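Local coordinates for protein hypoxanthine-guanine-xanthine phosphoribosyltransferase (Tritrichomonas foetus, PDB 1HGX) that transfers a phosphoribosyl group from 5-phospho-alpha-D-ribose 1-diphosphate to guanine, hypoxanthine or xanthine, salvaging host purines as nucleotides for the parasite, at residues A[10-21]-A[150-160]. Residues are numbered along the deposited sequence; the frame is centred on the assembly and turned at random.
With 5GP (guanosine-5'-monophosphate), chain C.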
ATOM      1  N   LEU A  10      21.806 -11.250   1.025  1.00 38.25           N
ATOM      2  CA  LEU A  10      21.003 -12.192   1.784  1.00 34.85           C
ATOM      3  C   LEU A  10      21.937 -13.261   2.289  1.00 32.02           C
ATOM      4  O   LEU A  10      22.777 -13.742   1.538  1.00 33.14           O
ATOM      5  CB  LEU A  10      19.948 -12.864   0.890  1.00 36.11           C
ATOM      6  CG  LEU A  10      18.565 -12.234   0.728  1.00 39.41           C
ATOM      7  CD1 LEU A  10      17.808 -12.301   2.039  1.00 39.33           C
ATOM      8  CD2 LEU A  10      18.704 -10.799   0.269  1.00 43.28           C
ATOM      9  N   GLU A  11      21.839 -13.580   3.572  1.00 28.92           N
ATOM     10  CA  GLU A  11      22.650 -14.640   4.143  1.00 24.69           C
ATOM     11  C   GLU A  11      21.935 -15.922   3.736  1.00 25.19           C
ATOM     12  O   GLU A  11      22.567 -16.943   3.459  1.00 24.04           O
ATOM     13  CB  GLU A  11      22.704 -14.520   5.664  1.00 24.44           C
ATOM     14  CG  GLU A  11      23.396 -15.695   6.330  1.00 26.31           C
ATOM     15  CD  GLU A  11      23.406 -15.584   7.828  1.00 26.09           C
ATOM     16  OE1 GLU A  11      24.059 -14.654   8.336  1.00 30.07           O
ATOM     17  OE2 GLU A  11      22.765 -16.425   8.495  1.00 26.98           O
ATOM     18  N   ARG A  12      20.605 -15.856   3.729  1.00 22.25           N
ATOM     19  CA  ARG A  12      19.755 -16.969   3.332  1.00 23.04           C
ATOM     20  C   ARG A  12      18.292 -16.572   3.278  1.00 21.49           C
ATOM     21  O   ARG A  12      17.868 -15.598   3.903  1.00 19.94           O
ATOM     22  CB  ARG A  12      19.932 -18.188   4.235  1.00 25.09           C
ATOM     23  CG  ARG A  12      19.689 -17.966   5.696  1.00 32.14           C
ATOM     24  CD  ARG A  12      20.206 -19.184   6.418  1.00 40.36           C
ATOM     25  NE  ARG A  12      20.259 -19.033   7.865  1.00 45.84           N
ATOM     26  CZ  ARG A  12      19.231 -19.259   8.677  1.00 51.64           C
ATOM     27  NH1 ARG A  12      18.050 -19.635   8.191  1.00 53.05           N
ATOM     28  NH2 ARG A  12      19.406 -19.185   9.986  1.00 54.37           N
ATOM     29  N   VAL A  13      17.539 -17.314   2.479  1.00 18.74           N
ATOM     30  CA  VAL A  13      16.120 -17.075   2.298  1.00 18.59           C
ATOM     31  C   VAL A  13      15.382 -17.943   3.290  1.00 18.16           C
ATOM     32  O   VAL A  13      15.753 -19.104   3.489  1.00 21.26           O
ATOM     33  CB  VAL A  13      15.677 -17.485   0.887  1.00 17.23           C
ATOM     34  CG1 VAL A  13      14.175 -17.340   0.737  1.00 22.44           C
ATOM     35  CG2 VAL A  13      16.412 -16.653  -0.158  1.00 16.21           C
ATOM     36  N   LEU A  14      14.386 -17.368   3.952  1.00 13.62           N
ATOM     37  CA  LEU A  14      13.580 -18.107   4.906  1.00 15.00           C
ATOM     38  C   LEU A  14      12.311 -18.596   4.216  1.00 17.51           C
ATOM     39  O   LEU A  14      11.868 -19.717   4.439  1.00 17.58           O
ATOM     40  CB  LEU A  14      13.222 -17.233   6.109  1.00 16.54           C
ATOM     41  CG  LEU A  14      14.373 -16.747   7.000  1.00 19.86           C
ATOM     42  CD1 LEU A  14      13.804 -15.961   8.171  1.00 21.58           C
ATOM     43  CD2 LEU A  14      15.199 -17.929   7.512  1.00 18.68           C
ATOM     44  N   TYR A  15      11.726 -17.744   3.376  1.00 18.43           N
ATOM     45  CA  TYR A  15      10.497 -18.085   2.651  1.00 18.53           C
ATOM     46  C   TYR A  15      10.551 -17.457   1.283  1.00 17.61           C
ATOM     47  O   TYR A  15      10.951 -16.306   1.146  1.00 22.14           O
ATOM     48  CB  TYR A  15       9.254 -17.563   3.391  1.00 18.36           C
ATOM     49  CG  TYR A  15       9.118 -18.116   4.784  1.00 18.40           C
ATOM     50  CD1 TYR A  15       8.710 -19.429   4.996  1.00 18.68           C
ATOM     51  CD2 TYR A  15       9.484 -17.357   5.885  1.00 18.20           C
ATOM     52  CE1 TYR A  15       8.684 -19.972   6.271  1.00 19.63           C
ATOM     53  CE2 TYR A  15       9.459 -17.891   7.159  1.00 20.34           C
ATOM     54  CZ  TYR A  15       9.064 -19.197   7.345  1.00 19.99           C
ATOM     55  OH  TYR A  15       9.068 -19.726   8.614  1.00 27.37           O
ATOM     56  N   ASN A  16      10.206 -18.231   0.265  1.00 19.99           N
ATOM     57  CA  ASN A  16      10.199 -17.734  -1.108  1.00 25.31           C
ATOM     58  C   ASN A  16       8.810 -17.187  -1.452  1.00 22.92           C
ATOM     59  O   ASN A  16       7.871 -17.357  -0.678  1.00 19.94           O
ATOM     60  CB  ASN A  16      10.626 -18.836  -2.092  1.00 30.38           C
ATOM     61  CG  ASN A  16       9.769 -20.080  -1.988  1.00 35.06           C
ATOM     62  OD1 ASN A  16       8.562 -20.037  -2.214  1.00 37.91           O
ATOM     63  ND2 ASN A  16      10.393 -21.200  -1.640  1.00 37.77           N
ATOM     64  N   GLN A  17       8.670 -16.579  -2.624  1.00 23.02           N
ATOM     65  CA  GLN A  17       7.391 -15.991  -3.020  1.00 27.86           C
ATOM     66  C   GLN A  17       6.256 -17.011  -3.020  1.00 26.31           C
ATOM     67  O   GLN A  17       5.125 -16.683  -2.670  1.00 26.53           O
ATOM     68  CB  GLN A  17       7.512 -15.277  -4.375  1.00 30.73           C
ATOM     69  CG  GLN A  17       6.445 -14.185  -4.639  1.00 38.68           C
ATOM     70  CD  GLN A  17       6.423 -13.065  -3.584  1.00 42.66           C
ATOM     71  OE1 GLN A  17       5.447 -12.914  -2.840  1.00 50.43           O
ATOM     72  NE2 GLN A  17       7.471 -12.280  -3.532  1.00 44.46           N
ATOM     73  N   ASP A  18       6.567 -18.260  -3.349  1.00 27.38           N
ATOM     74  CA  ASP A  18       5.552 -19.309  -3.359  1.00 26.34           C
ATOM     75  C   ASP A  18       5.025 -19.574  -1.952  1.00 24.74           C
ATOM     76  O   ASP A  18       3.815 -19.717  -1.762  1.00 23.42           O
ATOM     77  CB  ASP A  18       6.103 -20.598  -3.978  1.00 33.07           C
ATOM     78  CG  ASP A  18       6.446 -20.437  -5.456  1.00 41.97           C
ATOM     79  OD1 ASP A  18       5.614 -19.867  -6.204  1.00 45.12           O
ATOM     80  OD2 ASP A  18       7.548 -20.870  -5.869  1.00 43.61           O
ATOM     81  N   ASP A  19       5.925 -19.607  -0.967  1.00 22.32           N
ATOM     82  CA  ASP A  19       5.534 -19.840   0.426  1.00 18.66           C
ATOM     83  C   ASP A  19       4.670 -18.692   0.923  1.00 14.51           C
ATOM     84  O   ASP A  19       3.668 -18.902   1.590  1.00 15.79           O
ATOM     85  CB  ASP A  19       6.762 -19.937   1.337  1.00 22.30           C
ATOM     86  CG  ASP A  19       7.718 -21.050   0.935  1.00 27.43           C
ATOM     87  OD1 ASP A  19       7.249 -22.100   0.447  1.00 28.37           O
ATOM     88  OD2 ASP A  19       8.940 -20.868   1.118  1.00 25.24           O
ATOM     89  N   ILE A  20       5.102 -17.476   0.623  1.00 16.67           N
ATOM     90  CA  ILE A  20       4.410 -16.257   1.029  1.00 16.29           C
ATOM     91  C   ILE A  20       3.000 -16.222   0.469  1.00 16.15           C
ATOM     92  O   ILE A  20       2.039 -16.084   1.218  1.00 19.30           O
ATOM     93  CB  ILE A  20       5.212 -15.008   0.558  1.00 16.67           C
ATOM     94  CG1 ILE A  20       6.522 -14.905   1.353  1.00 13.07           C
ATOM     95  CG2 ILE A  20       4.377 -13.732   0.680  1.00 16.88           C
ATOM     96  CD1 ILE A  20       7.535 -13.959   0.742  1.00 14.24           C
ATOM     97  N   GLN A  21       2.876 -16.415  -0.841  1.00 17.96           N
ATOM     98  CA  GLN A  21       1.577 -16.383  -1.499  1.00 19.23           C
ATOM     99  C   GLN A  21       0.610 -17.467  -1.021  1.00 18.15           C
ATOM    100  O   GLN A  21      -0.600 -17.239  -0.935  1.00 17.53           O
ATOM    101  CB  GLN A  21       1.762 -16.399  -3.016  1.00 23.16           C
ATOM    102  CG  GLN A  21       2.472 -15.142  -3.530  1.00 26.54           C
ATOM    103  CD  GLN A  21       1.825 -13.848  -3.020  1.00 29.62           C
ATOM    104  OE1 GLN A  21       0.590 -13.710  -3.016  1.00 30.95           O
ATOM    105  NE2 GLN A  21       2.647 -12.904  -2.592  1.00 26.68           N
ATOM    106  N   PHE A 150       4.143 -16.113   9.626  1.00 15.33           N
ATOM    107  CA  PHE A 150       5.284 -16.976   9.930  1.00 15.32           C
ATOM    108  C   PHE A 150       6.006 -16.578  11.218  1.00 17.54           C
ATOM    109  O   PHE A 150       6.048 -15.398  11.592  1.00 15.81           O
ATOM    110  CB  PHE A 150       6.351 -16.867   8.826  1.00 16.05           C
ATOM    111  CG  PHE A 150       5.826 -16.985   7.421  1.00 15.25           C
ATOM    112  CD1 PHE A 150       5.631 -18.232   6.837  1.00 16.85           C
ATOM    113  CD2 PHE A 150       5.575 -15.847   6.669  1.00 14.48           C
ATOM    114  CE1 PHE A 150       5.198 -18.339   5.514  1.00 14.39           C
ATOM    115  CE2 PHE A 150       5.144 -15.944   5.355  1.00 14.97           C
ATOM    116  CZ  PHE A 150       4.956 -17.193   4.778  1.00 15.40           C
ATOM    117  N   VAL A 151       6.614 -17.559  11.870  1.00 15.35           N
ATOM    118  CA  VAL A 151       7.410 -17.290  13.053  1.00 17.19           C
ATOM    119  C   VAL A 151       8.824 -17.274  12.499  1.00 21.60           C
ATOM    120  O   VAL A 151       9.262 -18.213  11.838  1.00 25.36           O
ATOM    121  CB  VAL A 151       7.237 -18.353  14.125  1.00 18.76           C
ATOM    122  CG1 VAL A 151       8.297 -18.179  15.219  1.00 14.96           C
ATOM    123  CG2 VAL A 151       5.837 -18.228  14.722  1.00 17.19           C
ATOM    124  N   VAL A 152       9.510 -16.171  12.733  1.00 23.03           N
ATOM    125  CA  VAL A 152      10.842 -15.948  12.209  1.00 24.07           C
ATOM    126  C   VAL A 152      11.914 -16.007  13.307  1.00 24.22           C
ATOM    127  O   VAL A 152      11.624 -15.775  14.476  1.00 21.15           O
ATOM    128  CB  VAL A 152      10.816 -14.588  11.460  1.00 24.48           C
ATOM    129  CG1 VAL A 152      11.577 -13.516  12.201  1.00 25.03           C
ATOM    130  CG2 VAL A 152      11.256 -14.757  10.031  1.00 29.39           C
ATOM    131  N   GLU A 153      13.143 -16.356  12.946  1.00 25.43           N
ATOM    132  CA  GLU A 153      14.200 -16.433  13.947  1.00 25.84           C
ATOM    133  C   GLU A 153      14.714 -15.054  14.306  1.00 25.67           C
ATOM    134  O   GLU A 153      14.501 -14.090  13.569  1.00 22.83           O
ATOM    135  CB  GLU A 153      15.347 -17.318  13.473  1.00 29.75           C
ATOM    136  CG  GLU A 153      15.916 -16.910  12.133  1.00 34.19           C
ATOM    137  CD  GLU A 153      16.858 -17.934  11.596  1.00 42.34           C
ATOM    138  OE1 GLU A 153      16.388 -19.030  11.211  1.00 43.01           O
ATOM    139  OE2 GLU A 153      18.062 -17.658  11.557  1.00 44.99           O
ATOM    140  N   ASN A 154      15.413 -14.980  15.432  1.00 22.75           N
ATOM    141  CA  ASN A 154      15.946 -13.728  15.940  1.00 21.33           C
ATOM    142  C   ASN A 154      17.116 -13.153  15.143  1.00 22.35           C
ATOM    143  O   ASN A 154      18.252 -13.111  15.634  1.00 21.73           O
ATOM    144  CB  ASN A 154      16.335 -13.904  17.411  1.00 24.67           C
ATOM    145  CG  ASN A 154      16.560 -12.583  18.123  1.00 25.24           C
ATOM    146  OD1 ASN A 154      16.350 -11.508  17.563  1.00 25.15           O
ATOM    147  ND2 ASN A 154      16.987 -12.662  19.369  1.00 28.49           N
ATOM    148  N   ARG A 155      16.833 -12.706  13.923  1.00 20.29           N
ATOM    149  CA  ARG A 155      17.845 -12.106  13.050  1.00 20.26           C
ATOM    150  C   ARG A 155      17.179 -10.905  12.376  1.00 20.21           C
ATOM    151  O   ARG A 155      15.965 -10.720  12.501  1.00 19.28           O
ATOM    152  CB  ARG A 155      18.315 -13.097  11.972  1.00 17.75           C
ATOM    153  CG  ARG A 155      18.957 -14.396  12.480  1.00 21.21           C
ATOM    154  CD  ARG A 155      20.309 -14.170  13.134  1.00 16.81           C
ATOM    155  NE  ARG A 155      21.235 -13.484  12.234  1.00 21.84           N
ATOM    156  CZ  ARG A 155      21.946 -14.074  11.275  1.00 19.80           C
ATOM    157  NH1 ARG A 155      21.855 -15.381  11.072  1.00 18.86           N
ATOM    158  NH2 ARG A 155      22.713 -13.338  10.486  1.00 20.73           N
ATOM    159  N   TYR A 156      17.961 -10.080  11.681  1.00 19.74           N
ATOM    160  CA  TYR A 156      17.391  -8.922  11.007  1.00 21.53           C
ATOM    161  C   TYR A 156      16.787  -9.392   9.703  1.00 19.03           C
ATOM    162  O   TYR A 156      17.498  -9.823   8.801  1.00 21.28           O
ATOM    163  CB  TYR A 156      18.428  -7.831  10.731  1.00 24.11           C
ATOM    164  CG  TYR A 156      17.768  -6.522  10.339  1.00 25.86           C
ATOM    165  CD1 TYR A 156      17.236  -5.679  11.311  1.00 25.10           C
ATOM    166  CD2 TYR A 156      17.615  -6.162   9.000  1.00 26.93           C
ATOM    167  CE1 TYR A 156      16.564  -4.524  10.967  1.00 26.46           C
ATOM    168  CE2 TYR A 156      16.942  -4.999   8.645  1.00 26.26           C
ATOM    169  CZ  TYR A 156      16.423  -4.189   9.634  1.00 27.34           C
ATOM    170  OH  TYR A 156      15.756  -3.037   9.299  1.00 30.34           O
ATOM    171  N   ILE A 157      15.465  -9.333   9.642  1.00 19.45           N
ATOM    172  CA  ILE A 157      14.703  -9.761   8.482  1.00 18.24           C
ATOM    173  C   ILE A 157      14.663  -8.693   7.392  1.00 19.00           C
ATOM    174  O   ILE A 157      14.442  -7.500   7.655  1.00 16.79           O
ATOM    175  CB  ILE A 157      13.274 -10.209   8.914  1.00 21.16           C
ATOM    176  CG1 ILE A 157      13.386 -11.303   9.982  1.00 20.03           C
ATOM    177  CG2 ILE A 157      12.455 -10.695   7.722  1.00 19.71           C
ATOM    178  CD1 ILE A 157      14.306 -12.478   9.596  1.00 13.65           C
ATOM    179  N   ILE A 158      14.802  -9.157   6.158  1.00 18.86           N
ATOM    180  CA  ILE A 158      14.830  -8.287   4.998  1.00 21.77           C
ATOM    181  C   ILE A 158      13.966  -8.871   3.861  1.00 19.13           C
ATOM    182  O   ILE A 158      13.725 -10.083   3.827  1.00 19.55           O
ATOM    183  CB  ILE A 158      16.333  -8.084   4.588  1.00 23.48           C
ATOM    184  CG1 ILE A 158      16.592  -6.627   4.262  1.00 28.50           C
ATOM    185  CG2 ILE A 158      16.782  -9.044   3.492  1.00 26.28           C
ATOM    186  CD1 ILE A 158      16.382  -5.732   5.439  1.00 27.27           C
ATOM    187  N   GLY A 159      13.418  -8.004   3.005  1.00 19.18           N
ATOM    188  CA  GLY A 159      12.615  -8.458   1.874  1.00 14.47           C
ATOM    189  C   GLY A 159      11.103  -8.376   2.012  1.00 15.91           C
ATOM    190  O   GLY A 159      10.563  -8.285   3.120  1.00 14.89           O
ATOM    191  N   TYR A 160      10.421  -8.362   0.872  1.00 13.61           N
ATOM    192  CA  TYR A 160       8.961  -8.307   0.822  1.00 15.66           C
ATOM    193  C   TYR A 160       8.401  -7.222   1.746  1.00 13.96           C
ATOM    194  O   TYR A 160       7.567  -7.488   2.617  1.00 15.17           O
ATOM    195  CB  TYR A 160       8.383  -9.685   1.187  1.00 14.46           C
ATOM    196  CG  TYR A 160       6.896  -9.807   0.949  1.00 19.21           C
ATOM    197  CD1 TYR A 160       6.363  -9.675  -0.335  1.00 19.28           C
ATOM    198  CD2 TYR A 160       6.017 -10.037   2.011  1.00 19.70           C
ATOM    199  CE1 TYR A 160       4.982  -9.772  -0.551  1.00 17.51           C
ATOM    200  CE2 TYR A 160       4.650 -10.133   1.804  1.00 18.20           C
ATOM    201  CZ  TYR A 160       4.143  -9.999   0.526  1.00 15.16           C
ATOM    202  OH  TYR A 160       2.790 -10.116   0.340  1.00 17.11           O
TER
HETATM  203  P   5GP C 600       8.900  -4.041  18.552  1.00 13.99           P
HETATM  204  O1P 5GP C 600       7.994  -5.206  18.464  1.00 15.37           O
HETATM  205  O2P 5GP C 600       8.231  -2.840  19.057  1.00 16.67           O
HETATM  206  O3P 5GP C 600      10.152  -4.393  19.246  1.00 16.13           O
HETATM  207  O5' 5GP C 600       9.427  -3.815  17.102  1.00 15.36           O
HETATM  208  C5' 5GP C 600       8.665  -3.965  15.912  1.00 16.91           C
HETATM  209  C4' 5GP C 600       9.023  -2.858  15.004  1.00 22.03           C
HETATM  210  O4' 5GP C 600      10.385  -2.912  14.549  1.00 22.33           O
HETATM  211  C3' 5GP C 600       8.165  -2.857  13.777  1.00 25.87           C
HETATM  212  O3' 5GP C 600       8.143  -1.501  13.343  1.00 32.08           O
HETATM  213  C2' 5GP C 600       9.018  -3.647  12.863  1.00 25.01           C
HETATM  214  O2' 5GP C 600       8.695  -3.342  11.515  1.00 29.54           O
HETATM  215  C1' 5GP C 600      10.466  -3.262  13.171  1.00 22.31           C
HETATM  216  N9  5GP C 600      11.365  -4.473  13.033  1.00 21.65           N
HETATM  217  C8  5GP C 600      11.532  -5.481  13.970  1.00 21.07           C
HETATM  218  N7  5GP C 600      12.322  -6.451  13.582  1.00 19.13           N
HETATM  219  C5  5GP C 600      12.711  -6.100  12.287  1.00 18.56           C
HETATM  220  C6  5GP C 600      13.471  -6.851  11.335  1.00 18.25           C
HETATM  221  O6  5GP C 600      14.084  -7.901  11.525  1.00 16.34           O
HETATM  222  N1  5GP C 600      13.478  -6.269  10.075  1.00 19.65           N
HETATM  223  C2  5GP C 600      12.837  -5.076   9.756  1.00 21.74           C
HETATM  224  N2  5GP C 600      13.041  -4.590   8.529  1.00 19.06           N
HETATM  225  N3  5GP C 600      12.143  -4.339  10.659  1.00 21.32           N
HETATM  226  C4  5GP C 600      12.088  -4.921  11.906  1.00 21.23           C
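NH1 and NH2 of Arg155 each take one oxygen of the Glu11 carboxylate. The bond from NH2 of Arg155 to OE1 of Glu11 (2.9 Å) is nearly straight at 173° and lies in the guanidinium plane, yet reaches the oxygen from above the carboxylate plane. Glu179 also pairs with NH2. Arg12 NH2 meets Glu153 OE2 (2.6 Å), guanidinium and carboxylate planes 65° apart, and the four charged residues form one salt-bridge network.

Apolar and aromatic contacts continue the interface. Tyr15 and Phe150 form a face-to-face stack, centroids 4.0 Å apart and planes at 21°, with Phe150 CD1 over the centre of the tyrosine ring. Ile20 CG2 sits over a face of Tyr160, a CH-pi contact 4.0 Å from the ring centroid, while Tyr160 OH is hydrogen-bonded to Asp55. Leu14 CD1 presses tightly on Val152 CG2 (3.4 Å) and also meets Ile157 CD1 (3.8 Å).

Ile157 N donates to O6 of the GMP (2.7 Å) and Ile157 O accepts from N1. Strands 10-15 and 157-158 flank 174-177 in the small antiparallel sheet, the hood of type I phosphoribosyltransferases. The ion pairs thus tie 11-12 to the 153-155 loop, and Leu14 backs the residue that binds the base.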